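Local coordinates for protein fimbrin (PDB 1RT8) that binds actin filaments and crosslinks them through two actin-binding regions built of calponin-homology domains, with roles in cell polarity, cytokinesis, mating and spore formation, at residues Glu68-Lys73 with Ile478-Lys483; Asn90-Ser95 with Gly110-Gly115; His449-Glu454 with Arg482-Val487. All blocks are in the same frame, centred on the assembly; numbering follows the deposited sequence.

Contact 1. Residues Glu68-Lys73 with Ile478-Lys483; sequences ERVLNK and ISIARK
Val70 brings the two segments together by apolar packing. Its side chain points from the short 3-10 turn at 68-70 toward helix 467-483, and its two methyls divide the work. CG1 lies 3.7 Å from Ser479 CB and 3.8 Å from Ile480 CG1, while CG2 reaches only the serine, 3.9 Å from Ser479 CB. With CG1 trans to the carbonyl carbon (chi1 of Val70 -55°), that methyl meets two consecutive residues of the helix at once. Leu476, one turn earlier in the helix, also touches Val70.

The polar contribution comes from Lys483. Its CG lies anti to the backbone N (chi1 -175°) and the chain bends at chi3 (-69°), which carries the ammonium back to the 3-10 turn. On the way, Lys483 CE lies 3.9 Å from Val70 CB. There NZ gives a weak hydrogen bond of 2.8 Å to Val70 O, an oxygen whose modelled position is less certain. Replacing this lysine by an alanine would probably uncover that flank of the valine and, if the weak bond is real, leave Val70 O without this donor. Ser479 is held differently, since its OG is bonded to the backbone N of Asp67 and to Arg475 O, leaving CB as the part that meets Val70.

Both segments belong to calponin-homology domains, the first and the fourth, 405 residues apart in the chain. The buried contact therefore joins a loop of one actin-binding region to a helix of the other, an interface between the terminal CH domains in the compact crosslinking core of fimbrin.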
loop_
_atom_site.group_PDB
_atom_site.type_symbol
_atom_site.label_atom_id
_atom_site.label_comp_id
_atom_site.label_asym_id
_atom_site.label_seq_id
_atom_site.Cartn_x
_atom_site.Cartn_y
_atom_site.Cartn_z
ATOM N N GLU A 68 -11.354 -1.269 -13.615
ATOM C CA GLU A 68 -10.848 -1.922 -14.813
ATOM C C GLU A 68 -11.337 -1.371 -16.146
ATOM O O GLU A 68 -10.758 -1.665 -17.191
ATOM C CB GLU A 68 -11.104 -3.425 -14.718
ATOM C CG GLU A 68 -10.654 -4.000 -13.384
ATOM C CD GLU A 68 -10.583 -5.516 -13.392
ATOM O OE1 GLU A 68 -11.241 -6.134 -14.254
ATOM O OE2 GLU A 68 -9.875 -6.087 -12.528
ATOM N N ARG A 69 -12.386 -0.560 -16.129
ATOM C CA ARG A 69 -12.862 0.002 -17.384
ATOM C C ARG A 69 -11.885 1.025 -17.975
ATOM O O ARG A 69 -12.111 1.515 -19.078
ATOM C CB ARG A 69 -14.230 0.646 -17.192
ATOM C CG ARG A 69 -15.311 -0.349 -16.807
ATOM C CD ARG A 69 -16.565 0.379 -16.428
ATOM N NE ARG A 69 -16.299 1.377 -15.399
ATOM C CZ ARG A 69 -17.182 2.280 -14.994
ATOM N NH1 ARG A 69 -18.391 2.308 -15.536
ATOM N NH2 ARG A 69 -16.858 3.157 -14.052
ATOM N N VAL A 70 -10.809 1.353 -17.252
ATOM C CA VAL A 70 -9.811 2.307 -17.768
ATOM C C VAL A 70 -8.700 1.566 -18.515
ATOM O O VAL A 70 -7.916 2.171 -19.249
ATOM C CB VAL A 70 -9.120 3.144 -16.638
ATOM C CG1 VAL A 70 -10.154 3.858 -15.784
ATOM C CG2 VAL A 70 -8.227 2.248 -15.787
ATOM N N LEU A 71 -8.638 0.252 -18.330
ATOM C CA LEU A 71 -7.608 -0.555 -18.966
ATOM C C LEU A 71 -7.925 -0.928 -20.403
ATOM O O LEU A 71 -9.078 -1.196 -20.743
ATOM C CB LEU A 71 -7.392 -1.846 -18.171
ATOM C CG LEU A 71 -6.982 -1.709 -16.706
ATOM C CD1 LEU A 71 -7.105 -3.049 -16.011
ATOM C CD2 LEU A 71 -5.557 -1.175 -16.629
ATOM N N ASN A 72 -6.894 -0.939 -21.242
ATOM C CA ASN A 72 -7.046 -1.341 -22.636
ATOM C C ASN A 72 -7.115 -2.855 -22.532
ATOM O O ASN A 72 -6.216 -3.473 -21.951
ATOM C CB ASN A 72 -5.827 -0.919 -23.443
ATOM C CG ASN A 72 -5.647 0.580 -23.463
ATOM O OD1 ASN A 72 -6.577 1.311 -23.773
ATOM N ND2 ASN A 72 -4.448 1.046 -23.132
ATOM N N LYS A 73 -8.157 -3.459 -23.095
ATOM C CA LYS A 73 -8.332 -4.901 -22.958
ATOM C C LYS A 73 -8.204 -5.823 -24.165
ATOM O O LYS A 73 -9.064 -6.678 -24.375
ATOM C CB LYS A 73 -9.675 -5.169 -22.274
ATOM C CG LYS A 73 -9.786 -4.538 -20.898
ATOM C CD LYS A 73 -11.170 -4.696 -20.312
ATOM C CE LYS A 73 -11.259 -4.039 -18.947
ATOM N NZ LYS A 73 -12.630 -4.133 -18.361
ATOM N N ILE A 478 -9.974 8.466 -10.197
ATOM C CA ILE A 478 -8.659 8.121 -9.654
ATOM C C ILE A 478 -7.875 7.192 -10.579
ATOM O O ILE A 478 -6.682 7.392 -10.789
ATOM C CB ILE A 478 -8.777 7.476 -8.255
ATOM C CG1 ILE A 478 -9.218 8.538 -7.242
ATOM C CG2 ILE A 478 -7.448 6.840 -7.856
ATOM C CD1 ILE A 478 -9.512 8.000 -5.857
ATOM N N SER A 479 -8.539 6.180 -11.131
ATOM C CA SER A 479 -7.873 5.252 -12.038
ATOM C C SER A 479 -7.467 5.952 -13.344
ATOM O O SER A 479 -6.441 5.621 -13.949
ATOM C CB SER A 479 -8.787 4.056 -12.349
ATOM O OG SER A 479 -9.015 3.255 -11.192
ATOM N N ILE A 480 -8.275 6.907 -13.793
ATOM C CA ILE A 480 -7.949 7.622 -15.024
ATOM C C ILE A 480 -6.728 8.512 -14.769
ATOM O O ILE A 480 -5.838 8.636 -15.609
ATOM C CB ILE A 480 -9.130 8.506 -15.501
ATOM C CG1 ILE A 480 -10.277 7.624 -16.021
ATOM C CG2 ILE A 480 -8.652 9.473 -16.590
ATOM C CD1 ILE A 480 -11.506 8.412 -16.496
ATOM N N ALA A 481 -6.700 9.135 -13.603
ATOM C CA ALA A 481 -5.590 10.006 -13.242
ATOM C C ALA A 481 -4.314 9.170 -13.173
ATOM O O ALA A 481 -3.245 9.599 -13.604
ATOM C CB ALA A 481 -5.880 10.695 -11.888
ATOM N N ARG A 482 -4.429 7.951 -12.663
ATOM C CA ARG A 482 -3.269 7.088 -12.565
ATOM C C ARG A 482 -2.807 6.669 -13.951
ATOM O O ARG A 482 -1.605 6.505 -14.179
ATOM C CB ARG A 482 -3.574 5.874 -11.672
ATOM C CG ARG A 482 -3.570 6.263 -10.192
ATOM C CD ARG A 482 -4.060 5.168 -9.251
ATOM N NE ARG A 482 -3.966 5.619 -7.862
ATOM C CZ ARG A 482 -4.626 5.075 -6.847
ATOM N NH1 ARG A 482 -5.442 4.049 -7.059
ATOM N NH2 ARG A 482 -4.478 5.569 -5.620
ATOM N N LYS A 483 -3.751 6.518 -14.880
ATOM C CA LYS A 483 -3.397 6.144 -16.250
ATOM C C LYS A 483 -2.584 7.284 -16.884
ATOM O O LYS A 483 -1.770 7.060 -17.777
ATOM C CB LYS A 483 -4.652 5.888 -17.101
ATOM C CG LYS A 483 -4.323 5.382 -18.512
ATOM C CD LYS A 483 -5.457 5.630 -19.531
ATOM C CE LYS A 483 -6.688 4.791 -19.272
ATOM N NZ LYS A 483 -7.588 4.722 -20.472
#

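Contact 2. Residues Asn90-Ser95 with Gly110-Gly115; sequences NVVINS and GDILEG
Ile93 and Ile112 have the nearest CA atoms of two helical segments, 9.1 Å apart, so the backbones stand well separated and long side chains bridge the gap. Both segments belong to the first calponin-homology domain, an all-helical fold; here the short helix 109-113 packs on the long helix 82-99.

One methyl carries the contact. Ile112 CD1 lies 3.8 Å from Ile93 CD1 and 3.9 Å from Val92 CG1, at the junction of two neighbouring side chains of the longer helix. The Ile112 side chain is extended, with CD1 trans to CA (chi2 178°), and this stretches the methyl across to its partners. Ile93 is instead folded at its second torsion (chi2 -62°), and the two isoleucines run past one another in opposite directions. Val92 meets the same methyl through its CG1 branch, at a slant.

All three touching residues are buried, and the group extends into a wider apolar core. Leu54 of helix 52-61 touches both Val92 and Ile112, while Ile104 and Ile107 of the connecting loop pack on Ile93. The short helix closes in a Schellman motif at Gly115, whose positive phi (70°) favours glycine; Gly115 N is bonded to Ile112 O at 2.9 Å, so the residue that supplies the methyl also anchors the turn.

Within helix 82-99, Val91 O accepts two bonds. Ser95 N donates at 3.1 Å and Ser95 OG at 2.6 Å, and the two donors approach from opposite faces of the carbonyl plane.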
loop_
_atom_site.group_PDB
_atom_site.type_symbol
_atom_site.label_atom_id
_atom_site.label_comp_id
_atom_site.label_asym_id
_atom_site.label_seq_id
_atom_site.Cartn_x
_atom_site.Cartn_y
_atom_site.Cartn_z
ATOM N N ASN A 90 0.873 2.325 -16.379
ATOM C CA ASN A 90 0.853 3.519 -15.535
ATOM C C ASN A 90 -0.161 3.280 -14.414
ATOM O O ASN A 90 0.069 3.648 -13.254
ATOM C CB ASN A 90 0.433 4.754 -16.338
ATOM C CG ASN A 90 1.557 5.308 -17.184
ATOM O OD1 ASN A 90 2.714 4.948 -17.005
ATOM N ND2 ASN A 90 1.221 6.202 -18.104
ATOM N N VAL A 91 -1.296 2.679 -14.777
ATOM C CA VAL A 91 -2.354 2.372 -13.809
ATOM C C VAL A 91 -1.837 1.382 -12.757
ATOM O O VAL A 91 -2.098 1.536 -11.566
ATOM C CB VAL A 91 -3.586 1.756 -14.503
ATOM C CG1 VAL A 91 -4.589 1.296 -13.458
ATOM C CG2 VAL A 91 -4.229 2.775 -15.433
ATOM N N VAL A 92 -1.115 0.363 -13.213
ATOM C CA VAL A 92 -0.533 -0.643 -12.322
ATOM C C VAL A 92 0.449 0.008 -11.349
ATOM O O VAL A 92 0.291 -0.084 -10.129
ATOM C CB VAL A 92 0.222 -1.732 -13.134
ATOM C CG1 VAL A 92 1.144 -2.536 -12.225
ATOM C CG2 VAL A 92 -0.785 -2.660 -13.813
ATOM N N ILE A 93 1.456 0.679 -11.904
ATOM C CA ILE A 93 2.500 1.322 -11.110
ATOM C C ILE A 93 1.981 2.322 -10.083
ATOM O O ILE A 93 2.337 2.257 -8.915
ATOM C CB ILE A 93 3.517 2.058 -12.021
ATOM C CG1 ILE A 93 4.343 1.046 -12.825
ATOM C CG2 ILE A 93 4.414 2.974 -11.172
ATOM C CD1 ILE A 93 5.181 0.129 -11.991
ATOM N N ASN A 94 1.147 3.253 -10.521
ATOM C CA ASN A 94 0.631 4.272 -9.621
ATOM C C ASN A 94 -0.382 3.788 -8.605
ATOM O O ASN A 94 -0.557 4.413 -7.552
ATOM C CB ASN A 94 0.095 5.436 -10.442
ATOM C CG ASN A 94 1.201 6.115 -11.220
ATOM O OD1 ASN A 94 2.262 6.391 -10.664
ATOM N ND2 ASN A 94 0.975 6.370 -12.501
ATOM N N SER A 95 -1.044 2.675 -8.902
ATOM C CA SER A 95 -1.991 2.117 -7.947
ATOM C C SER A 95 -1.144 1.457 -6.857
ATOM O O SER A 95 -1.380 1.642 -5.660
ATOM C CB SER A 95 -2.889 1.058 -8.611
ATOM O OG SER A 95 -3.779 1.640 -9.540
ATOM N N GLY A 110 7.840 1.148 -18.207
ATOM C CA GLY A 110 8.678 0.551 -19.231
ATOM C C GLY A 110 9.343 -0.747 -18.806
ATOM O O GLY A 110 9.641 -1.605 -19.642
ATOM N N ASP A 111 9.595 -0.894 -17.508
ATOM C CA ASP A 111 10.219 -2.106 -16.995
ATOM C C ASP A 111 9.242 -3.273 -17.139
ATOM O O ASP A 111 9.648 -4.400 -17.440
ATOM C CB ASP A 111 10.608 -1.939 -15.521
ATOM C CG ASP A 111 11.668 -0.869 -15.306
ATOM O OD1 ASP A 111 12.627 -0.804 -16.101
ATOM O OD2 ASP A 111 11.552 -0.101 -14.330
ATOM N N ILE A 112 7.960 -3.004 -16.905
ATOM C CA ILE A 112 6.934 -4.037 -17.035
ATOM C C ILE A 112 6.805 -4.381 -18.517
ATOM O O ILE A 112 6.765 -5.551 -18.886
ATOM C CB ILE A 112 5.564 -3.562 -16.507
ATOM C CG1 ILE A 112 5.655 -3.283 -15.004
ATOM C CG2 ILE A 112 4.501 -4.626 -16.780
ATOM C CD1 ILE A 112 4.361 -2.750 -14.386
ATOM N N LEU A 113 6.763 -3.357 -19.362
ATOM C CA LEU A 113 6.652 -3.562 -20.806
ATOM C C LEU A 113 7.784 -4.446 -21.339
ATOM O O LEU A 113 7.580 -5.235 -22.259
ATOM C CB LEU A 113 6.660 -2.211 -21.541
ATOM C CG LEU A 113 6.723 -2.240 -23.078
ATOM C CD1 LEU A 113 5.497 -2.932 -23.635
ATOM C CD2 LEU A 113 6.818 -0.826 -23.614
ATOM N N GLU A 114 8.970 -4.315 -20.754
ATOM C CA GLU A 114 10.130 -5.090 -21.182
ATOM C C GLU A 114 10.219 -6.464 -20.527
ATOM O O GLU A 114 11.099 -7.256 -20.861
ATOM C CB GLU A 114 11.416 -4.314 -20.893
ATOM C CG GLU A 114 11.648 -3.118 -21.803
ATOM C CD GLU A 114 12.710 -2.174 -21.268
ATOM O OE1 GLU A 114 13.560 -2.627 -20.468
ATOM O OE2 GLU A 114 12.705 -0.983 -21.652
ATOM N N GLY A 115 9.315 -6.744 -19.595
ATOM C CA GLY A 115 9.333 -8.026 -18.917
ATOM C C GLY A 115 10.492 -8.236 -17.951
ATOM O O GLY A 115 10.950 -9.366 -17.788
#

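Contact 3. Residues His449-Glu454 with Arg482-Val487; sequences HGIKSE and RKLGAV
Leu484 packs against Ile451 and Lys452, joining the ends of two helices in the fourth calponin-homology domain: helix 442-451 and helix 467-483. The closer-knit part is apolar. The leucine's methyls fork between consecutive residues, with CD1 4.2 Å from Ile451 CG2 and CD2 4.1 Å from Lys452 CB. Ile451 and Leu484 meet at a slant, through the CG2 branch of the isoleucine rather than its CD1 end. Both distances are ordinary for van der Waals contact between aliphatic carbons, and the nearest CA atoms, of Lys452 and Leu484, are 8.7 Å apart. On the inner side Ile451 continues into the domain, touching Trp416 and Met420 of helix 410-421 and Leu510 of helix 500-511; Tyr455 packs on Leu484.

The looser side begins at Lys452. Only its CB meets the leucine. Beyond CG the chain turns (chi2 70°) and leads the ammonium away from Leu484 toward exposed Glu454, with which it forms a salt bridge. The lysine thus lends its aliphatic root to the contact and sends its charge outward to that carboxylate.

Just after Leu484, helix 467-483 closes in a Schellman motif. Gly485 takes a positive phi (100°) at which a side chain would collide with the carbonyl O of Leu484, and Gly485 N is bonded to Arg482 O at 2.9 Å.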
loop_
_atom_site.group_PDB
_atom_site.type_symbol
_atom_site.label_atom_id
_atom_site.label_comp_id
_atom_site.label_asym_id
_atom_site.label_seq_id
_atom_site.Cartn_x
_atom_site.Cartn_y
_atom_site.Cartn_z
ATOM N N HIS A 449 -11.423 15.234 -18.098
ATOM C CA HIS A 449 -11.902 15.313 -19.467
ATOM C C HIS A 449 -11.254 16.516 -20.135
ATOM O O HIS A 449 -10.995 16.511 -21.341
ATOM C CB HIS A 449 -13.429 15.447 -19.495
ATOM C CG HIS A 449 -13.987 15.613 -20.875
ATOM N ND1 HIS A 449 -14.272 16.848 -21.419
ATOM C CD2 HIS A 449 -14.240 14.706 -21.850
ATOM C CE1 HIS A 449 -14.672 16.694 -22.669
ATOM N NE2 HIS A 449 -14.661 15.406 -22.955
ATOM N N GLY A 450 -10.991 17.554 -19.350
ATOM C CA GLY A 450 -10.345 18.725 -19.913
ATOM C C GLY A 450 -8.878 18.463 -20.221
ATOM O O GLY A 450 -8.320 19.036 -21.160
ATOM N N ILE A 451 -8.246 17.598 -19.434
ATOM C CA ILE A 451 -6.832 17.275 -19.616
ATOM C C ILE A 451 -6.631 16.352 -20.808
ATOM O O ILE A 451 -5.718 16.545 -21.611
ATOM C CB ILE A 451 -6.260 16.605 -18.354
ATOM C CG1 ILE A 451 -6.326 17.584 -17.181
ATOM C CG2 ILE A 451 -4.807 16.181 -18.571
ATOM C CD1 ILE A 451 -5.845 16.985 -15.879
ATOM N N LYS A 452 -7.497 15.350 -20.910
ATOM C CA LYS A 452 -7.448 14.379 -21.993
ATOM C C LYS A 452 -8.886 13.908 -22.221
ATOM O O LYS A 452 -9.367 12.999 -21.542
ATOM C CB LYS A 452 -6.559 13.201 -21.589
ATOM C CG LYS A 452 -6.416 12.132 -22.657
ATOM C CD LYS A 452 -5.590 12.613 -23.843
ATOM C CE LYS A 452 -5.432 11.491 -24.868
ATOM N NZ LYS A 452 -4.558 11.849 -26.012
ATOM N N SER A 453 -9.569 14.526 -23.179
ATOM C CA SER A 453 -10.962 14.186 -23.448
ATOM C C SER A 453 -11.183 12.718 -23.779
ATOM O O SER A 453 -12.175 12.140 -23.357
ATOM C CB SER A 453 -11.512 15.054 -24.581
ATOM O OG SER A 453 -10.767 14.849 -25.766
ATOM N N GLU A 454 -10.255 12.112 -24.510
ATOM C CA GLU A 454 -10.394 10.711 -24.895
ATOM C C GLU A 454 -10.498 9.751 -23.710
ATOM O O GLU A 454 -11.097 8.688 -23.825
ATOM C CB GLU A 454 -9.222 10.275 -25.783
ATOM C CG GLU A 454 -9.104 11.005 -27.121
ATOM C CD GLU A 454 -8.713 12.471 -26.974
ATOM O OE1 GLU A 454 -7.968 12.809 -26.025
ATOM O OE2 GLU A 454 -9.135 13.287 -27.822
ATOM N N ARG A 482 -4.429 7.951 -12.663
ATOM C CA ARG A 482 -3.269 7.088 -12.565
ATOM C C ARG A 482 -2.807 6.669 -13.951
ATOM O O ARG A 482 -1.605 6.505 -14.179
ATOM C CB ARG A 482 -3.574 5.874 -11.672
ATOM C CG ARG A 482 -3.570 6.263 -10.192
ATOM C CD ARG A 482 -4.060 5.168 -9.251
ATOM N NE ARG A 482 -3.966 5.619 -7.862
ATOM C CZ ARG A 482 -4.626 5.075 -6.847
ATOM N NH1 ARG A 482 -5.442 4.049 -7.059
ATOM N NH2 ARG A 482 -4.478 5.569 -5.620
ATOM N N LYS A 483 -3.751 6.518 -14.880
ATOM C CA LYS A 483 -3.397 6.144 -16.250
ATOM C C LYS A 483 -2.584 7.284 -16.884
ATOM O O LYS A 483 -1.770 7.060 -17.777
ATOM C CB LYS A 483 -4.652 5.888 -17.101
ATOM C CG LYS A 483 -4.323 5.382 -18.512
ATOM C CD LYS A 483 -5.457 5.630 -19.531
ATOM C CE LYS A 483 -6.688 4.791 -19.272
ATOM N NZ LYS A 483 -7.588 4.722 -20.472
ATOM N N LEU A 484 -2.823 8.507 -16.426
ATOM C CA LEU A 484 -2.096 9.671 -16.936
ATOM C C LEU A 484 -0.737 9.843 -16.235
ATOM O O LEU A 484 0.067 10.704 -16.617
ATOM C CB LEU A 484 -2.922 10.941 -16.737
ATOM C CG LEU A 484 -4.149 11.179 -17.623
ATOM C CD1 LEU A 484 -4.967 12.297 -17.011
ATOM C CD2 LEU A 484 -3.735 11.535 -19.045
ATOM N N GLY A 485 -0.496 9.029 -15.214
ATOM C CA GLY A 485 0.753 9.102 -14.477
ATOM C C GLY A 485 0.676 9.849 -13.152
ATOM O O GLY A 485 1.697 10.099 -12.521
ATOM N N ALA A 486 -0.525 10.201 -12.718
ATOM C CA ALA A 486 -0.694 10.934 -11.465
ATOM C C ALA A 486 -0.441 10.070 -10.231
ATOM O O ALA A 486 -0.900 8.934 -10.156
ATOM C CB ALA A 486 -2.099 11.524 -11.401
ATOM N N VAL A 487 0.282 10.620 -9.263
ATOM C CA VAL A 487 0.572 9.924 -8.013
ATOM C C VAL A 487 -0.488 10.414 -7.031
ATOM O O VAL A 487 -0.459 11.570 -6.593
ATOM C CB VAL A 487 1.997 10.275 -7.500
ATOM C CG1 VAL A 487 2.194 9.752 -6.081
ATOM C CG2 VAL A 487 3.034 9.650 -8.424
#

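How the contacts relate
Contacts 1 and 2 are buried, whereas contact 3 lies nearer the surface, among partly exposed residues. Contacts 1 and 3 both use helix 467-483 and share Arg482 and Lys483: contact 1 faces the first CH domain, contact 3 joins two helix ends within the fourth. Contact 2 is confined to the first domain and nested in the chain loop closed by contact 1. Its helix 82-99 reaches the others, since Asn94 ND2 and Asn90 ND2 lie 3.1 Å from Arg482 O and Lys483 O, probable hydrogen bonds across the domain boundary. Chemistry follows place: purely apolar buried in the first domain, apolar plus a weak bond between domains, apolar beside a salt bridge at the fourth's surface.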